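Local coordinates for Pre-mRNA-processing-splicing factor 8 (PDB 6MX6), which carries an intein of the Hint family that probably cuts itself out of the Prp8 precursor by protein splicing and joins the flanking exteins, at residues R50-K55 with N143-E148; H69-Y74 with V101-F106. All blocks are in the same frame, centred on the assembly; numbering follows the deposited sequence.

Contact 1. Residues R50-K55 with N143-E148; sequences RLYRIK and NSIELE
Glu148 OE2 is gripped by two nitrogens of Arg53, NE at 2.9 Å and NH2 at 2.8 Å. The contact is an antiparallel strand pair of the intein's Hint fold, 52-55 against 143-147. Both nitrogens reach OE2 from the same face of the carboxylate, and the oxygen lies near the guanidinium plane. NE and NH2 make a side-on grip on this one oxygen, and the guanidinium and carboxylate planes are turned 47° apart. The bend of Arg53 at chi3 (-60°) turns its guanidinium along the strand toward Glu148. Arg53 NH1 and Lys55 NZ both pair with Asp62, which adds a second carboxylate to this charged face. A water bridges Glu148 OE1 to Leu51 N. Nearby, Arg50 NE makes an almost straight bond to Glu148 O (2.8 Å, 175° at the hydrogen). That oxygen lies in the guanidinium plane.

The face bearing Tyr52, Ile54, Ile145 and Leu147 is mostly apolar. Leu147 CD1 sits over the Tyr52 ring in a CH-pi contact, 3.9 Å from the centroid and offset toward the rim. Ile54 and Ile145 lie side by side, pointing the same way, with CG1 of Ile54 a tight 3.5 Å from CD1 of Ile145. At the far end Asn143 and Ser144 both face Lys55 in a classic beta bulge. Lys55 O accepts from Asn143 N at 2.7 Å and from Ser144 N at 3.1 Å.

Contact 2. Residues H69-Y74 with V101-F106; sequences HILSMY and VTVDDF
An antiparallel strand pair that runs straight into a helix N-terminus forms this contact in the Hint fold. Leu71 and Val101 make the hydrogen-bonded pair: Leu71 N meets Val101 O at 2.8 Å, and Val101 N meets Leu71 O at 3.0 Å. Ile70 and Thr102 follow as a non-hydrogen-bonded pair. His69 O then takes Val103 N at 2.9 Å, which ties the start of the helix to the residue just before strand 70-76. Thr102 is the N-cap. Its OG1, held between the backbone N and the carbonyl carbon (chi1 69°), accepts from Asp105 N at 3.2 Å.

On the face bearing Leu71 and Val101, Met73 SD lies 3.4 Å from Val101 CG1, a close approach. The same sulfur makes an oblique Met-aromatic contact with Phe106, 4.6 Å from the ring centroid. Leu71 lays its branched end against Val103, with CG 3.9 Å from Val103 CG2. Leu71, Met73, Val103 and Phe106 are buried; Val101 is partly exposed. His69 ND1 hydrogen-bonds to the backbone N of Cys5, consistent with the block B histidine of inteins, which lies at the N-terminal splice junction. Strand 96-102 is the outermost strand of its sheet beside 70-76. Strand 139-147 meets this core through Ile142, which touches Met73 and Phe106, and Ile145, which touches Val103.

The two contacts belong to one six-stranded antiparallel sheet, with centres about 12 Å apart. Contact 1 joins strands 52-56 and 139-147; contact 2 joins strands 70-76 and 96-102, and strand 117-120 lies between the two pairs in the sheet. Along the chain the order is 50-55, 69-74, 101-106, 143-148, so both segments of contact 2 fall between those of contact 1. Helix 103-108 packs against contact 1: Tyr52 CG comes within 3.7 Å of Val103 CG1, and Ile145 CD1 touches Val103 and Phe106. Ile54 also meets Leu71. Contact 1 is largely at the surface, contact 2 is buried, and they share one apolar core in the Hint domain.

Contact 1. Residues R50-K55 with N143-E148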
loop_
_atom_site.group_PDB
_atom_site.type_symbol
_atom_site.label_atom_id
_atom_site.label_comp_id
_atom_site.label_asym_id
_atom_site.label_seq_id
_atom_site.Cartn_x
_atom_site.Cartn_y
_atom_site.Cartn_z
ATOM N N ARG A 50 -12.540 9.951 -5.838
ATOM C CA ARG A 50 -11.283 10.685 -5.920
ATOM C C ARG A 50 -10.275 10.077 -4.957
ATOM O O ARG A 50 -10.497 10.064 -3.745
ATOM C CB ARG A 50 -11.509 12.163 -5.605
ATOM C CG ARG A 50 -12.276 12.867 -6.704
ATOM C CD ARG A 50 -12.751 14.232 -6.260
ATOM N NE ARG A 50 -11.648 15.193 -6.227
ATOM C CZ ARG A 50 -11.799 16.491 -5.981
ATOM N NH1 ARG A 50 -13.005 16.992 -5.764
ATOM N NH2 ARG A 50 -10.740 17.290 -5.976
ATOM N N LEU A 51 -9.159 9.593 -5.493
ATOM C CA LEU A 51 -8.152 8.903 -4.701
ATOM C C LEU A 51 -7.010 9.852 -4.351
ATOM O O LEU A 51 -6.906 10.965 -4.868
ATOM C CB LEU A 51 -7.622 7.688 -5.465
ATOM C CG LEU A 51 -8.705 6.710 -5.929
ATOM C CD1 LEU A 51 -8.079 5.547 -6.711
ATOM C CD2 LEU A 51 -9.460 6.199 -4.719
ATOM N N TYR A 52 -6.136 9.386 -3.470
ATOM C CA TYR A 52 -4.916 10.099 -3.132
ATOM C C TYR A 52 -3.758 9.468 -3.881
ATOM O O TYR A 52 -3.632 8.241 -3.903
ATOM C CB TYR A 52 -4.644 10.047 -1.632
ATOM C CG TYR A 52 -5.493 11.036 -0.892
ATOM C CD1 TYR A 52 -6.794 10.723 -0.526
ATOM C CD2 TYR A 52 -5.012 12.294 -0.606
ATOM C CE1 TYR A 52 -7.585 11.646 0.136
ATOM C CE2 TYR A 52 -5.787 13.222 0.053
ATOM C CZ TYR A 52 -7.068 12.894 0.425
ATOM O OH TYR A 52 -7.822 13.833 1.078
ATOM N N ARG A 53 -2.922 10.311 -4.485
ATOM C CA ARG A 53 -1.705 9.879 -5.164
ATOM C C ARG A 53 -0.512 10.168 -4.262
ATOM O O ARG A 53 -0.302 11.317 -3.849
ATOM C CB ARG A 53 -1.547 10.593 -6.509
ATOM C CG ARG A 53 -0.258 10.214 -7.257
ATOM C CD ARG A 53 -0.181 10.850 -8.636
ATOM N NE ARG A 53 -1.311 10.414 -9.448
ATOM C CZ ARG A 53 -1.310 9.323 -10.204
ATOM N NH1 ARG A 53 -0.215 8.572 -10.295
ATOM N NH2 ARG A 53 -2.404 8.986 -10.885
ATOM N N ILE A 54 0.264 9.129 -3.963
ATOM C CA ILE A 54 1.476 9.223 -3.162
ATOM C C ILE A 54 2.660 9.026 -4.091
ATOM O O ILE A 54 2.761 7.993 -4.774
ATOM C CB ILE A 54 1.491 8.185 -2.029
ATOM C CG1 ILE A 54 0.268 8.377 -1.140
ATOM C CG2 ILE A 54 2.782 8.316 -1.209
ATOM C CD1 ILE A 54 0.007 7.221 -0.179
ATOM N N LYS A 55 3.549 10.021 -4.124
ATOM C CA LYS A 55 4.784 9.974 -4.898
ATOM C C LYS A 55 5.979 9.976 -3.959
ATOM O O LYS A 55 6.025 10.758 -2.998
ATOM C CB LYS A 55 4.909 11.178 -5.840
ATOM C CG LYS A 55 3.845 11.289 -6.923
ATOM C CD LYS A 55 4.110 12.523 -7.773
ATOM C CE LYS A 55 3.681 12.327 -9.217
ATOM N NZ LYS A 55 4.404 11.210 -9.866
ATOM N N ASN A 143 7.526 12.078 -1.201
ATOM C CA ASN A 143 7.741 13.437 -1.678
ATOM C C ASN A 143 6.449 14.236 -1.740
ATOM O O ASN A 143 6.457 15.441 -1.468
ATOM C CB ASN A 143 8.403 13.418 -3.059
ATOM C CG ASN A 143 8.828 14.801 -3.518
ATOM O OD1 ASN A 143 9.475 15.546 -2.776
ATOM N ND2 ASN A 143 8.457 15.154 -4.742
ATOM N N SER A 144 5.335 13.601 -2.093
ATOM C CA SER A 144 4.081 14.340 -2.140
ATOM C C SER A 144 2.922 13.383 -1.941
ATOM O O SER A 144 3.015 12.196 -2.256
ATOM C CB SER A 144 3.906 15.107 -3.460
ATOM O OG SER A 144 3.913 14.232 -4.572
ATOM N N ILE A 145 1.827 13.910 -1.403
ATOM C CA ILE A 145 0.593 13.146 -1.295
ATOM C C ILE A 145 -0.536 14.121 -1.578
ATOM O O ILE A 145 -0.635 15.167 -0.926
ATOM C CB ILE A 145 0.429 12.455 0.077
ATOM C CG1 ILE A 145 -0.882 11.657 0.125
ATOM C CG2 ILE A 145 0.534 13.454 1.232
ATOM C CD1 ILE A 145 -0.941 10.624 1.255
ATOM N N GLU A 146 -1.325 13.836 -2.608
ATOM C CA GLU A 146 -2.295 14.826 -3.063
ATOM C C GLU A 146 -3.598 14.156 -3.447
ATOM O O GLU A 146 -3.590 13.068 -4.015
ATOM C CB GLU A 146 -1.774 15.618 -4.272
ATOM C CG GLU A 146 -0.523 16.473 -4.024
ATOM C CD GLU A 146 -0.788 17.657 -3.100
ATOM O OE1 GLU A 146 -1.968 17.985 -2.850
ATOM O OE2 GLU A 146 0.193 18.268 -2.626
ATOM N N LEU A 147 -4.713 14.829 -3.172
ATOM C CA LEU A 147 -6.004 14.337 -3.628
ATOM C C LEU A 147 -6.137 14.563 -5.127
ATOM O O LEU A 147 -5.843 15.654 -5.629
ATOM C CB LEU A 147 -7.133 15.052 -2.880
ATOM C CG LEU A 147 -8.568 14.692 -3.273
ATOM C CD1 LEU A 147 -8.944 13.315 -2.762
ATOM C CD2 LEU A 147 -9.536 15.740 -2.737
ATOM N N GLU A 148 -6.565 13.531 -5.847
ATOM C CA GLU A 148 -6.755 13.656 -7.284
ATOM C C GLU A 148 -8.054 14.381 -7.603
ATOM O O GLU A 148 -9.024 14.334 -6.842
ATOM C CB GLU A 148 -6.747 12.285 -7.942
ATOM C CG GLU A 148 -5.413 11.616 -7.848
ATOM C CD GLU A 148 -5.214 10.660 -8.975
ATOM O OE1 GLU A 148 -6.122 9.827 -9.174
ATOM O OE2 GLU A 148 -4.176 10.753 -9.669
HETATM O O HOH W 1 -7.973 17.731 -6.311
HETATM O O HOH W 2 -8.753 9.490 -8.476
HETATM O O HOH W 3 1.254 13.310 -4.984
#

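Contact 2. Residues H69-Y74 with V101-F106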
loop_
_atom_site.group_PDB
_atom_site.type_symbol
_atom_site.label_atom_id
_atom_site.label_comp_id
_atom_site.label_asym_id
_atom_site.label_seq_id
_atom_site.Cartn_x
_atom_site.Cartn_y
_atom_site.Cartn_z
ATOM N N HIS A 69 -7.531 4.126 3.165
ATOM C CA HIS A 69 -6.539 3.072 3.037
ATOM C C HIS A 69 -5.473 3.217 4.116
ATOM O O HIS A 69 -5.102 4.326 4.503
ATOM C CB HIS A 69 -5.909 3.121 1.656
ATOM C CG HIS A 69 -4.959 2.004 1.396
ATOM N ND1 HIS A 69 -5.374 0.704 1.214
ATOM C CD2 HIS A 69 -3.608 1.987 1.306
ATOM C CE1 HIS A 69 -4.320 -0.066 1.017
ATOM N NE2 HIS A 69 -3.237 0.691 1.060
ATOM N N ILE A 70 -4.999 2.088 4.628
ATOM C CA ILE A 70 -4.017 2.075 5.708
ATOM C C ILE A 70 -2.634 1.917 5.094
ATOM O O ILE A 70 -2.389 0.968 4.348
ATOM C CB ILE A 70 -4.299 0.942 6.707
ATOM C CG1 ILE A 70 -5.669 1.133 7.359
ATOM C CG2 ILE A 70 -3.197 0.878 7.753
ATOM C CD1 ILE A 70 -6.151 -0.092 8.107
ATOM N N LEU A 71 -1.733 2.842 5.406
ATOM C CA LEU A 71 -0.329 2.739 5.023
ATOM C C LEU A 71 0.456 2.049 6.134
ATOM O O LEU A 71 0.346 2.425 7.306
ATOM C CB LEU A 71 0.255 4.129 4.767
ATOM C CG LEU A 71 -0.537 5.027 3.820
ATOM C CD1 LEU A 71 0.041 6.439 3.817
ATOM C CD2 LEU A 71 -0.542 4.441 2.415
ATOM N N SER A 72 1.236 1.042 5.761
ATOM C CA SER A 72 2.175 0.412 6.679
ATOM C C SER A 72 3.520 1.101 6.512
ATOM O O SER A 72 4.091 1.097 5.422
ATOM C CB SER A 72 2.290 -1.087 6.404
ATOM O OG SER A 72 1.125 -1.766 6.831
ATOM N N MET A 73 4.016 1.703 7.586
ATOM C CA MET A 73 5.153 2.594 7.530
ATOM C C MET A 73 6.140 2.243 8.632
ATOM O O MET A 73 5.857 1.444 9.534
ATOM C CB MET A 73 4.709 4.059 7.666
ATOM C CG MET A 73 3.371 4.358 7.021
ATOM S SD MET A 73 3.109 6.115 6.701
ATOM C CE MET A 73 4.312 6.402 5.408
ATOM N N TYR A 74 7.317 2.847 8.520
ATOM C CA TYR A 74 8.310 2.895 9.580
ATOM C C TYR A 74 8.440 4.340 10.032
ATOM O O TYR A 74 8.533 5.246 9.200
ATOM C CB TYR A 74 9.665 2.373 9.095
ATOM C CG TYR A 74 9.848 0.884 9.242
ATOM C CD1 TYR A 74 10.094 0.313 10.484
ATOM C CD2 TYR A 74 9.780 0.047 8.138
ATOM C CE1 TYR A 74 10.266 -1.053 10.617
ATOM C CE2 TYR A 74 9.947 -1.315 8.262
ATOM C CZ TYR A 74 10.189 -1.861 9.502
ATOM O OH TYR A 74 10.356 -3.221 9.625
ATOM N N VAL A 101 -1.000 3.752 9.577
ATOM C CA VAL A 101 -1.704 5.032 9.636
ATOM C C VAL A 101 -2.575 5.185 8.398
ATOM O O VAL A 101 -2.144 4.879 7.284
ATOM C CB VAL A 101 -0.722 6.213 9.782
ATOM C CG1 VAL A 101 0.286 6.210 8.654
ATOM C CG2 VAL A 101 -1.471 7.534 9.847
ATOM N N THR A 102 -3.814 5.635 8.588
ATOM C CA THR A 102 -4.665 5.833 7.427
ATOM C C THR A 102 -4.167 7.021 6.614
ATOM O O THR A 102 -3.508 7.928 7.134
ATOM C CB THR A 102 -6.122 6.062 7.835
ATOM O OG1 THR A 102 -6.249 7.328 8.498
ATOM C CG2 THR A 102 -6.619 4.931 8.740
ATOM N N VAL A 103 -4.484 6.999 5.317
ATOM C CA VAL A 103 -4.138 8.114 4.443
ATOM C C VAL A 103 -4.737 9.416 4.971
ATOM O O VAL A 103 -4.086 10.461 4.943
ATOM C CB VAL A 103 -4.575 7.815 2.993
ATOM C CG1 VAL A 103 -4.602 9.081 2.168
ATOM C CG2 VAL A 103 -3.655 6.766 2.344
ATOM N N ASP A 104 -5.973 9.376 5.485
ATOM C CA ASP A 104 -6.599 10.601 5.998
ATOM C C ASP A 104 -5.767 11.226 7.118
ATOM O O ASP A 104 -5.465 12.436 7.107
ATOM C CB ASP A 104 -8.007 10.294 6.509
ATOM C CG ASP A 104 -9.078 10.502 5.460
ATOM O OD1 ASP A 104 -8.833 11.247 4.479
ATOM O OD2 ASP A 104 -10.172 9.914 5.621
ATOM N N ASP A 105 -5.374 10.396 8.089
ATOM C CA ASP A 105 -4.632 10.881 9.244
ATOM C C ASP A 105 -3.242 11.345 8.846
ATOM O O ASP A 105 -2.742 12.346 9.372
ATOM C CB ASP A 105 -4.545 9.789 10.310
ATOM C CG ASP A 105 -5.875 9.551 11.020
ATOM O OD1 ASP A 105 -6.702 10.484 11.083
ATOM O OD2 ASP A 105 -6.082 8.431 11.536
ATOM N N PHE A 106 -2.600 10.629 7.919
ATOM C CA PHE A 106 -1.271 11.019 7.467
ATOM C C PHE A 106 -1.314 12.342 6.717
ATOM O O PHE A 106 -0.483 13.226 6.944
ATOM C CB PHE A 106 -0.683 9.922 6.583
ATOM C CG PHE A 106 0.714 10.207 6.131
ATOM C CD1 PHE A 106 1.790 9.934 6.960
ATOM C CD2 PHE A 106 0.951 10.751 4.879
ATOM C CE1 PHE A 106 3.080 10.186 6.545
ATOM C CE2 PHE A 106 2.241 11.015 4.465
ATOM C CZ PHE A 106 3.304 10.732 5.301
#